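Local structure of putative cellulase CEL6 (Mycobacterium tuberculosis, 1UP2) at residues Pro39-Leu44 against Val72-Gly77; Gly160-Leu165 against Asn191-Asp196. The protein probably hydrolyses internal beta-1,4-glucosidic bonds of cellulose, as an endoglucanase of glycoside hydrolase family 6. All coordinates share one frame; numbering follows the deposited sequence.

How the interactions relate
Both interactions border the sugar-binding cleft of one family 6 catalytic domain, yet they are built from different materials. Interaction 1 is core: it pairs the first two strands of the parallel sheet, so backbone hydrogen bonds repeat along it, and a tryptophan and a tyrosine emerge at one side to meet a bound glucose and iminosugar. Interaction 2 joins two loops that follow later strands. No hydrogen bond crosses it; rings and a guanidinium pack together, and the polar groups reach sugar on the buried side and a sulfate on the exposed one. The two share no strand or helix; their nearest atoms are about 9 Å apart and their centres 19 Å.

Interaction 1 (Pro39-Leu44 against Val72-Gly77); sequences PQSYWL and VLTLYG. With BGC (beta-D-glucopyranose), chain E; IFM (5-hydroxymethyl-3,4-dihydroxypiperidine), chain D.
The methyl CG2 of Thr74 is the bump against the flat face of the Trp43 indole, 3.6 Å from the centroid of its six-membered ring and 10° off the normal, a CH-pi contact. On the opposite face lies the glucose, its C5 over the ring centre, sandwiching the indole between protein and sugar. Thr74 OG1 stands anti to the carbonyl carbon (chi1 -61°), which turns the hydroxyl to Ser41, where it donates to OG at 2.7 Å, and leaves CG2 over the indole. Ser41 OG and Trp43 NE1 both hydrogen-bond to Ile260 O. The edge of Trp43 meets the face of Tyr76 in a T-shaped pair, planes at 88°, CZ3 lying toward the rim of that ring, 3.6 Å from Tyr76 CD2. Strand 42-44, an outermost strand of the sheet, runs parallel to 72-75, the two strands of a beta-alpha-beta unit whose helix is 50-66, in the distorted barrel of family 6 cellulases. Tyr42 N and Leu44 N donate to Val72 O and Thr74 O; between and beyond them Thr74 N and Tyr76 N donate back to Tyr42 O and Leu44 O. On the other side Leu73 CD2 meets the edge of the Tyr42 ring (CD2, 4.1 Å) and, on the same flank, Leu44 CD1, a methyl Leu75 CD2 also reaches. Helix 50-66 covers Tyr42 and Leu44, Tyr60 stacking on the tyrosine ring, and Trp100 presses on Leu44 and Leu75.

Interaction 2 (Gly160-Leu165 against Asn191-Asp196); sequences GHSRWL and NFYTTD. With IFM (5-hydroxymethyl-3,4-dihydroxypiperidine), chain B; BGC (beta-D-glucopyranose), chain C; SO4 (sulfate ion), chain G.
The imidazole of His161 takes the edge of Tyr193 on one face: CE2 lies 3.4 Å above the plane, over the ring centre, with the rings inclined at 51°. Around the rim, close to its plane, come Arg163 N and two sugar oxygens. CG of His161 lies between the backbone N and the carbonyl carbon (chi1 60°), which places ND1 within reach of Arg163 N; that 3.0 Å bond, within the type I turn His161-Trp164, helps to hold the ring's rotation while leaving the N-H of NE2 for O3 of the iminosugar, nearly straight at 2.9 Å. Asn191 ND2 gives an almost linear bond to O6 of the neighbouring glucose (2.7 Å), and Phe192 N holds Asn191 OD1 in the carbonyl plane. Trp164 lays one face against the iminosugar and also touches the glucose, so these loops form a sugar-binding wall of the cleft. Arg163 passes its extended chain over one face of Tyr193, CD 3.5 Å from CE1. The guanidinium has CE1 over one face, toward the rim, the planes 40° apart; at its edge it holds a sulfate, probably from the crystallisation liquor, through NH2 to O3 (2.8 Å) and NH1 to O1, NH2 also salt-bridging Glu197. Segment 160-165 links strand 153-158 to helix 167-176; 191-196 follows strand 184-187 and enters helix 195-208, where Thr194 is the N-cap, OG1 bonded to Glu197 N, and Glu198 packs against His161 and Tyr193.

Interaction 1 (Pro39-Leu44 against Val72-Gly77)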
loop_
_atom_site.group_PDB
_atom_site.type_symbol
_atom_site.label_atom_id
_atom_site.label_comp_id
_atom_site.label_asym_id
_atom_site.label_seq_id
_atom_site.Cartn_x
_atom_site.Cartn_y
_atom_site.Cartn_z
ATOM N N PRO A 39 -12.568 1.983 4.491
ATOM C CA PRO A 39 -11.733 2.582 3.433
ATOM C C PRO A 39 -10.438 1.780 3.218
ATOM O O PRO A 39 -9.766 1.428 4.192
ATOM C CB PRO A 39 -11.407 3.984 3.942
ATOM C CG PRO A 39 -11.948 4.071 5.309
ATOM C CD PRO A 39 -12.740 2.865 5.661
ATOM N N GLN A 40 -10.136 1.508 1.954
ATOM C CA GLN A 40 -8.934 0.773 1.540
ATOM C C GLN A 40 -8.288 1.424 0.305
ATOM O O GLN A 40 -8.969 2.029 -0.547
ATOM C CB GLN A 40 -9.300 -0.669 1.157
ATOM C CG GLN A 40 -9.904 -1.488 2.280
ATOM C CD GLN A 40 -10.749 -2.653 1.804
ATOM O OE1 GLN A 40 -10.260 -3.519 1.073
ATOM N NE2 GLN A 40 -11.992 -2.720 2.290
ATOM N N SER A 41 -6.990 1.224 0.139
ATOM C CA SER A 41 -6.299 1.836 -0.981
ATOM C C SER A 41 -6.666 1.188 -2.305
ATOM O O SER A 41 -6.998 -0.001 -2.391
ATOM C CB SER A 41 -4.780 1.855 -0.758
ATOM O OG SER A 41 -4.229 0.599 -1.096
ATOM N N TYR A 42 -6.584 2.000 -3.346
ATOM C CA TYR A 42 -6.975 1.631 -4.709
ATOM C C TYR A 42 -5.662 1.433 -5.502
ATOM O O TYR A 42 -4.849 2.342 -5.619
ATOM C CB TYR A 42 -7.822 2.789 -5.226
ATOM C CG TYR A 42 -8.232 2.787 -6.659
ATOM C CD1 TYR A 42 -9.209 1.950 -7.119
ATOM C CD2 TYR A 42 -7.728 3.748 -7.525
ATOM C CE1 TYR A 42 -9.624 2.018 -8.451
ATOM C CE2 TYR A 42 -8.153 3.834 -8.826
ATOM C CZ TYR A 42 -9.096 2.978 -9.280
ATOM O OH TYR A 42 -9.484 3.086 -10.598
ATOM N N TRP A 43 -5.426 0.207 -5.950
ATOM C CA TRP A 43 -4.139 -0.175 -6.534
ATOM C C TRP A 43 -4.133 0.028 -8.056
ATOM O O TRP A 43 -5.048 -0.421 -8.774
ATOM C CB TRP A 43 -3.813 -1.645 -6.242
ATOM C CG TRP A 43 -3.502 -1.960 -4.815
ATOM C CD1 TRP A 43 -4.344 -1.816 -3.760
ATOM C CD2 TRP A 43 -2.297 -2.522 -4.281
ATOM N NE1 TRP A 43 -3.738 -2.213 -2.600
ATOM C CE2 TRP A 43 -2.492 -2.680 -2.884
ATOM C CE3 TRP A 43 -1.081 -2.928 -4.832
ATOM C CZ2 TRP A 43 -1.541 -3.206 -2.046
ATOM C CZ3 TRP A 43 -0.113 -3.462 -3.982
ATOM C CH2 TRP A 43 -0.356 -3.612 -2.605
ATOM N N LEU A 44 -3.078 0.664 -8.550
ATOM C CA LEU A 44 -2.879 0.836 -9.977
ATOM C C LEU A 44 -1.587 0.159 -10.413
ATOM O O LEU A 44 -0.570 0.254 -9.745
ATOM C CB LEU A 44 -2.813 2.309 -10.318
ATOM C CG LEU A 44 -4.098 3.111 -9.981
ATOM C CD1 LEU A 44 -3.894 4.604 -10.173
ATOM C CD2 LEU A 44 -5.237 2.659 -10.824
ATOM N N VAL A 72 -6.890 7.090 -1.080
ATOM C CA VAL A 72 -5.565 6.470 -0.972
ATOM C C VAL A 72 -5.379 5.593 -2.205
ATOM O O VAL A 72 -6.229 4.751 -2.505
ATOM C CB VAL A 72 -5.431 5.613 0.291
ATOM C CG1 VAL A 72 -3.987 5.110 0.482
ATOM C CG2 VAL A 72 -5.931 6.411 1.536
ATOM N N LEU A 73 -4.283 5.834 -2.924
ATOM C CA LEU A 73 -3.927 5.096 -4.135
ATOM C C LEU A 73 -2.595 4.422 -3.883
ATOM O O LEU A 73 -1.694 5.008 -3.267
ATOM C CB LEU A 73 -3.784 6.048 -5.313
ATOM C CG LEU A 73 -5.106 6.777 -5.636
ATOM C CD1 LEU A 73 -5.202 8.077 -4.870
ATOM C CD2 LEU A 73 -5.244 7.024 -7.080
ATOM N N THR A 74 -2.470 3.195 -4.362
ATOM C CA THR A 74 -1.224 2.458 -4.316
ATOM C C THR A 74 -0.695 2.236 -5.727
ATOM O O THR A 74 -1.396 1.667 -6.611
ATOM C CB THR A 74 -1.452 1.121 -3.616
ATOM O OG1 THR A 74 -1.897 1.363 -2.269
ATOM C CG2 THR A 74 -0.132 0.321 -3.476
ATOM N N LEU A 75 0.543 2.681 -5.931
ATOM C CA LEU A 75 1.243 2.518 -7.189
ATOM C C LEU A 75 2.068 1.253 -7.145
ATOM O O LEU A 75 2.953 1.105 -6.312
ATOM C CB LEU A 75 2.098 3.756 -7.478
ATOM C CG LEU A 75 1.339 5.084 -7.593
ATOM C CD1 LEU A 75 2.329 6.170 -8.048
ATOM C CD2 LEU A 75 0.084 5.007 -8.532
ATOM N N TYR A 76 1.769 0.319 -8.037
ATOM C CA TYR A 76 2.382 -1.009 -8.022
ATOM C C TYR A 76 2.731 -1.443 -9.450
ATOM O O TYR A 76 2.245 -2.460 -9.943
ATOM C CB TYR A 76 1.435 -2.017 -7.323
ATOM C CG TYR A 76 2.035 -3.335 -6.935
ATOM C CD1 TYR A 76 3.293 -3.422 -6.284
ATOM C CD2 TYR A 76 1.321 -4.531 -7.144
ATOM C CE1 TYR A 76 3.840 -4.649 -5.936
ATOM C CE2 TYR A 76 1.890 -5.762 -6.828
ATOM C CZ TYR A 76 3.140 -5.817 -6.218
ATOM O OH TYR A 76 3.659 -7.065 -5.874
ATOM N N GLY A 77 3.560 -0.642 -10.123
ATOM C CA GLY A 77 3.910 -0.886 -11.504
ATOM C C GLY A 77 5.410 -1.008 -11.798
ATOM O O GLY A 77 5.798 -0.975 -12.974
HETATM C C2 BGC E . -1.779 -7.805 -6.155
HETATM C C3 BGC E . -2.664 -6.678 -6.727
HETATM C C4 BGC E . -3.764 -6.222 -5.760
HETATM C C5 BGC E . -3.180 -6.011 -4.333
HETATM C C6 BGC E . -4.182 -5.636 -3.223
HETATM C C1 BGC E . -1.371 -7.509 -4.715
HETATM O O2 BGC E . -0.647 -8.110 -6.976
HETATM O O3 BGC E . -3.212 -7.055 -7.977
HETATM O O4 BGC E . -4.320 -5.037 -6.302
HETATM O O5 BGC E . -2.501 -7.187 -3.927
HETATM O O6 BGC E . -4.999 -6.749 -2.883
HETATM O O4 IFM D . -0.761 -8.665 -4.180
HETATM C C4 IFM D . 0.088 -8.366 -3.059
HETATM C C3 IFM D . 0.063 -9.614 -2.216
HETATM O O3 IFM D . -1.146 -9.648 -1.455
HETATM C C2 IFM D . 1.308 -9.736 -1.349
HETATM N N IFM D . 2.542 -9.829 -2.137
HETATM C C1 IFM D . 2.533 -9.151 -3.429
HETATM C C5 IFM D . 1.513 -7.998 -3.538
HETATM C C6 IFM D . 2.021 -6.728 -2.878
HETATM O O6 IFM D . 1.905 -6.746 -1.477
HETATM O O HOH W 1 -9.060 4.762 -1.511
#

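Interaction 2 (Gly160-Leu165 against Asn191-Asp196)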
loop_
_atom_site.group_PDB
_atom_site.type_symbol
_atom_site.label_atom_id
_atom_site.label_comp_id
_atom_site.label_asym_id
_atom_site.label_seq_id
_atom_site.Cartn_x
_atom_site.Cartn_y
_atom_site.Cartn_z
ATOM N N GLY A 160 8.962 -1.660 3.364
ATOM C CA GLY A 160 8.964 -3.029 3.866
ATOM C C GLY A 160 8.304 -3.127 5.231
ATOM O O GLY A 160 7.244 -2.555 5.455
ATOM N N HIS A 161 8.958 -3.844 6.144
ATOM C CA HIS A 161 8.448 -4.118 7.490
ATOM C C HIS A 161 9.586 -4.464 8.441
ATOM O O HIS A 161 10.739 -4.617 8.056
ATOM C CB HIS A 161 7.338 -5.213 7.508
ATOM C CG HIS A 161 7.776 -6.546 6.983
ATOM N ND1 HIS A 161 8.818 -7.266 7.534
ATOM C CD2 HIS A 161 7.288 -7.302 5.978
ATOM C CE1 HIS A 161 8.977 -8.384 6.849
ATOM N NE2 HIS A 161 8.064 -8.428 5.899
ATOM N N SER A 162 9.219 -4.585 9.707
ATOM C CA SER A 162 10.149 -4.692 10.801
ATOM C C SER A 162 10.969 -5.968 10.789
ATOM O O SER A 162 11.911 -6.090 11.578
ATOM C CB SER A 162 9.372 -4.540 12.113
ATOM O OG SER A 162 8.486 -5.656 12.214
ATOM N N ARG A 163 10.618 -6.934 9.943
ATOM C CA ARG A 163 11.365 -8.173 9.828
ATOM C C ARG A 163 11.923 -8.423 8.438
ATOM O O ARG A 163 12.221 -9.549 8.065
ATOM C CB ARG A 163 10.499 -9.348 10.314
ATOM C CG ARG A 163 10.276 -9.186 11.791
ATOM C CD ARG A 163 9.851 -10.399 12.508
ATOM N NE ARG A 163 9.169 -10.023 13.760
ATOM C CZ ARG A 163 8.538 -10.914 14.524
ATOM N NH1 ARG A 163 8.564 -12.212 14.206
ATOM N NH2 ARG A 163 7.897 -10.544 15.615
ATOM N N TRP A 164 12.135 -7.351 7.695
ATOM C CA TRP A 164 12.692 -7.435 6.352
ATOM C C TRP A 164 14.103 -6.810 6.389
ATOM O O TRP A 164 15.036 -7.443 6.904
ATOM C CB TRP A 164 11.731 -6.783 5.337
ATOM C CG TRP A 164 11.895 -7.253 3.960
ATOM C CD1 TRP A 164 13.015 -7.820 3.421
ATOM C CD2 TRP A 164 10.931 -7.186 2.900
ATOM N NE1 TRP A 164 12.801 -8.110 2.101
ATOM C CE2 TRP A 164 11.530 -7.745 1.753
ATOM C CE3 TRP A 164 9.603 -6.734 2.806
ATOM C CZ2 TRP A 164 10.866 -7.840 0.519
ATOM C CZ3 TRP A 164 8.946 -6.813 1.580
ATOM C CH2 TRP A 164 9.575 -7.362 0.453
ATOM N N LEU A 165 14.300 -5.613 5.841
ATOM C CA LEU A 165 15.574 -4.917 6.065
ATOM C C LEU A 165 15.628 -4.272 7.438
ATOM O O LEU A 165 14.607 -3.971 8.075
ATOM C CB LEU A 165 15.823 -3.803 5.007
ATOM C CG LEU A 165 15.704 -4.190 3.525
ATOM C CD1 LEU A 165 16.256 -3.030 2.648
ATOM C CD2 LEU A 165 16.334 -5.515 3.172
ATOM N N ASN A 191 1.356 -7.287 4.879
ATOM C CA ASN A 191 1.868 -8.171 5.908
ATOM C C ASN A 191 0.999 -8.133 7.182
ATOM O O ASN A 191 -0.120 -7.618 7.154
ATOM C CB ASN A 191 3.368 -7.970 6.118
ATOM C CG ASN A 191 4.100 -9.283 6.422
ATOM O OD1 ASN A 191 3.829 -9.936 7.453
ATOM N ND2 ASN A 191 5.013 -9.688 5.534
ATOM N N PHE A 192 1.497 -8.720 8.267
ATOM C CA PHE A 192 0.690 -9.096 9.408
ATOM C C PHE A 192 1.320 -8.763 10.749
ATOM O O PHE A 192 0.796 -9.180 11.767
ATOM C CB PHE A 192 0.496 -10.613 9.321
ATOM C CG PHE A 192 -0.050 -11.065 7.997
ATOM C CD1 PHE A 192 0.812 -11.385 6.957
ATOM C CD2 PHE A 192 -1.404 -11.204 7.794
ATOM C CE1 PHE A 192 0.307 -11.800 5.726
ATOM C CE2 PHE A 192 -1.897 -11.616 6.559
ATOM C CZ PHE A 192 -1.026 -11.913 5.533
ATOM N N TYR A 193 2.463 -8.052 10.762
ATOM C CA TYR A 193 3.148 -7.747 12.039
ATOM C C TYR A 193 2.333 -6.772 12.890
ATOM O O TYR A 193 1.613 -5.949 12.340
ATOM C CB TYR A 193 4.576 -7.257 11.799
ATOM C CG TYR A 193 5.407 -8.312 11.122
ATOM C CD1 TYR A 193 5.840 -9.414 11.831
ATOM C CD2 TYR A 193 5.693 -8.244 9.753
ATOM C CE1 TYR A 193 6.568 -10.414 11.228
ATOM C CE2 TYR A 193 6.428 -9.263 9.139
ATOM C CZ TYR A 193 6.854 -10.335 9.885
ATOM O OH TYR A 193 7.568 -11.372 9.333
ATOM N N THR A 194 2.426 -6.887 14.221
ATOM C CA THR A 194 1.664 -6.015 15.122
ATOM C C THR A 194 1.964 -4.549 14.912
ATOM O O THR A 194 3.065 -4.157 14.532
ATOM C CB THR A 194 1.881 -6.361 16.614
ATOM O OG1 THR A 194 3.255 -6.100 16.971
ATOM C CG2 THR A 194 1.650 -7.836 16.861
ATOM N N THR A 195 0.962 -3.731 15.145
ATOM C CA THR A 195 1.090 -2.300 15.068
ATOM C C THR A 195 2.214 -1.806 15.987
ATOM O O THR A 195 3.010 -0.961 15.568
ATOM C CB THR A 195 -0.259 -1.664 15.413
ATOM O OG1 THR A 195 -1.213 -1.995 14.399
ATOM C CG2 THR A 195 -0.217 -0.155 15.415
ATOM N N ASP A 196 2.301 -2.358 17.205
ATOM C CA ASP A 196 3.363 -1.992 18.163
ATOM C C ASP A 196 4.751 -2.218 17.588
ATOM O O ASP A 196 5.661 -1.366 17.723
ATOM C CB ASP A 196 3.266 -2.836 19.428
ATOM C CG ASP A 196 2.203 -2.370 20.356
ATOM O OD1 ASP A 196 1.707 -1.213 20.206
ATOM O OD2 ASP A 196 1.823 -3.097 21.298
HETATM O O4 IFM B . 8.585 -11.610 1.233
HETATM C C4 IFM B . 9.591 -11.150 2.145
HETATM C C3 IFM B . 9.094 -11.317 3.573
HETATM O O3 IFM B . 8.024 -10.395 3.819
HETATM C C2 IFM B . 10.207 -11.076 4.601
HETATM N N IFM B . 11.434 -11.802 4.279
HETATM C C1 IFM B . 11.937 -11.621 2.916
HETATM C C5 IFM B . 10.854 -11.970 1.900
HETATM C C6 IFM B . 11.291 -11.695 0.449
HETATM O O6 IFM B . 12.544 -12.314 0.201
HETATM C C2 BGC C . 7.137 -11.133 -0.601
HETATM C C3 BGC C . 6.231 -10.065 -1.208
HETATM C C4 BGC C . 5.209 -9.579 -0.165
HETATM C C5 BGC C . 5.903 -9.168 1.119
HETATM C C6 BGC C . 4.891 -8.795 2.216
HETATM C C1 BGC C . 7.750 -10.597 0.682
HETATM O O2 BGC C . 8.108 -11.629 -1.517
HETATM O O3 BGC C . 5.553 -10.598 -2.338
HETATM O O4 BGC C . 4.455 -8.497 -0.681
HETATM O O5 BGC C . 6.713 -10.240 1.596
HETATM O O6 BGC C . 5.621 -8.315 3.325
HETATM S S SO4 G . 5.892 -13.872 16.506
HETATM O O1 SO4 G . 6.497 -14.371 15.258
HETATM O O2 SO4 G . 4.457 -14.262 16.501
HETATM O O3 SO4 G . 6.033 -12.417 16.671
HETATM O O4 SO4 G . 6.577 -14.516 17.661
#